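PDB 3X17: endoglucanase from Uncultured bacterium, which probably hydrolyses internal beta-1,4-glucosidic bonds of cellulose, as a family 9 glycoside hydrolase with an N-terminal Ig-like domain. Local coordinates for residues A[396-399]-A[400-404]. Numbering follows the deposited sequence.
Sequences PAIR and ARLVQ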
loop_
_atom_site.group_PDB
_atom_site.type_symbol
_atom_site.label_atom_id
_atom_site.label_comp_id
_atom_site.label_asym_id
_atom_site.label_seq_id
_atom_site.Cartn_x
_atom_site.Cartn_y
_atom_site.Cartn_z
ATOM N N PRO A 396 12.515 16.864 -24.248
ATOM C CA PRO A 396 12.560 17.808 -23.128
ATOM C C PRO A 396 11.224 18.476 -22.881
ATOM O O PRO A 396 10.897 18.793 -21.737
ATOM C CB PRO A 396 13.647 18.808 -23.532
ATOM C CG PRO A 396 13.858 18.628 -25.003
ATOM C CD PRO A 396 13.510 17.168 -25.296
ATOM N N ALA A 397 10.400 18.602 -23.919
ATOM C CA ALA A 397 9.046 19.154 -23.723
ATOM C C ALA A 397 8.112 18.164 -22.993
ATOM O O ALA A 397 7.235 18.574 -22.216
ATOM C CB ALA A 397 8.427 19.611 -25.072
ATOM N N ILE A 398 8.300 16.866 -23.230
ATOM C CA ILE A 398 7.519 15.849 -22.489
ATOM C C ILE A 398 7.958 15.818 -21.028
ATOM O O ILE A 398 7.136 15.967 -20.105
ATOM C CB ILE A 398 7.644 14.434 -23.112
ATOM C CG1 ILE A 398 6.976 14.411 -24.493
ATOM C CG2 ILE A 398 6.995 13.379 -22.190
ATOM C CD1 ILE A 398 7.312 13.157 -25.345
ATOM N N ARG A 399 9.277 15.824 -20.843
ATOM C CA ARG A 399 9.833 15.777 -19.522
ATOM C C ARG A 399 9.294 16.929 -18.699
ATOM O O ARG A 399 8.836 16.719 -17.569
ATOM C CB ARG A 399 11.348 15.760 -19.545
ATOM C CG ARG A 399 11.948 16.024 -18.175
ATOM C CD ARG A 399 13.218 15.217 -17.897
ATOM N NE ARG A 399 13.950 14.803 -19.095
ATOM C CZ ARG A 399 14.489 13.585 -19.263
ATOM N NH1 ARG A 399 14.307 12.631 -18.346
ATOM N NH2 ARG A 399 15.170 13.296 -20.375
ATOM N N ALA A 400 9.232 18.120 -19.300
ATOM C CA ALA A 400 8.742 19.306 -18.582
ATOM C C ALA A 400 7.267 19.185 -18.259
ATOM O O ALA A 400 6.827 19.646 -17.219
ATOM C CB ALA A 400 9.007 20.610 -19.379
ATOM N N ARG A 401 6.493 18.576 -19.148
ATOM C CA ARG A 401 5.083 18.308 -18.831
ATOM C C ARG A 401 4.920 17.319 -17.671
ATOM O O ARG A 401 4.154 17.560 -16.735
ATOM C CB ARG A 401 4.310 17.842 -20.077
ATOM C CG ARG A 401 4.002 19.006 -21.011
ATOM C CD ARG A 401 3.672 18.512 -22.397
ATOM N NE ARG A 401 2.414 17.771 -22.402
ATOM C CZ ARG A 401 1.981 17.058 -23.429
ATOM N NH1 ARG A 401 2.700 17.017 -24.551
ATOM N NH2 ARG A 401 0.841 16.380 -23.332
ATOM N N LEU A 402 5.734 16.272 -17.678
ATOM C CA LEU A 402 5.692 15.268 -16.626
ATOM C C LEU A 402 6.034 15.875 -15.274
ATOM O O LEU A 402 5.332 15.635 -14.282
ATOM C CB LEU A 402 6.644 14.114 -16.962
ATOM C CG LEU A 402 6.316 13.386 -18.276
ATOM C CD1 LEU A 402 7.290 12.259 -18.569
ATOM C CD2 LEU A 402 4.868 12.911 -18.322
ATOM N N VAL A 403 7.042 16.748 -15.260
ATOM C CA VAL A 403 7.499 17.360 -14.015
ATOM C C VAL A 403 6.375 18.196 -13.422
ATOM O O VAL A 403 6.032 18.051 -12.243
ATOM C CB VAL A 403 8.805 18.218 -14.204
ATOM C CG1 VAL A 403 9.020 19.124 -13.009
ATOM C CG2 VAL A 403 10.040 17.314 -14.357
ATOM N N GLN A 404 5.836 19.101 -14.238
ATOM C CA GLN A 404 4.728 19.968 -13.830
ATOM C C GLN A 404 3.525 19.184 -13.243
ATOM O O GLN A 404 2.938 19.591 -12.236
ATOM C CB GLN A 404 4.285 20.816 -15.034
ATOM C CG GLN A 404 2.894 21.432 -14.884
ATOM C CD GLN A 404 1.873 20.897 -15.886
ATOM O OE1 GLN A 404 0.675 21.201 -15.780
ATOM N NE2 GLN A 404 2.334 20.107 -16.867
#
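Pro396 O accepts the amide of Ala400 at 3.0 Å from N, the first of four i-to-i+4 bonds joining 396-399 to 400-404, the standard pattern of an alpha helix. Just ahead, Asp395 OD1 receives the N-H of Ile398 and, weakly, that of Ala397, binding amides of the first turn. Ala397 O takes Arg401 N from above its carbonyl plane in a longer bond of 3.2 Å. The CB, CG and CD of Arg401 run alongside this same oxygen, CG coming within 3.5 Å of Ala397 O, before the chain bends and its NH2 donates to Ala364 O. This is the start of helix 396-418, in the family 9 catalytic region of an (alpha/alpha)6-barrel enzyme, and its buried face lies on helices 354-366 and 381-390. Ile398 O meets Leu402 N almost head-on at 2.8 Å. The Ile398 side chain lies on the buried face: with CG1 beside the backbone N (chi1 -67°), the CG2 branch stands anti to that N and lies 3.8 Å from Leu402 CD1. The two side chains run side by side, Ile398 reaching His357 and Ala364, Leu402 settling among Tyr384, Tyr387, Val388 and Leu368. An alanine in place of Leu402 would probably open a gap between the helices and leave Ile398 CG2 without its neighbour. Arg399 O gives the fourth bond, to Val403 N at 2.9 Å, and Val403 CG2 rests 3.5 Å from Arg399 O. The Arg399 side chain, bent at chi2 and chi3, carries its NH1 back to Gly391 O, tying the helix to the chain just before it.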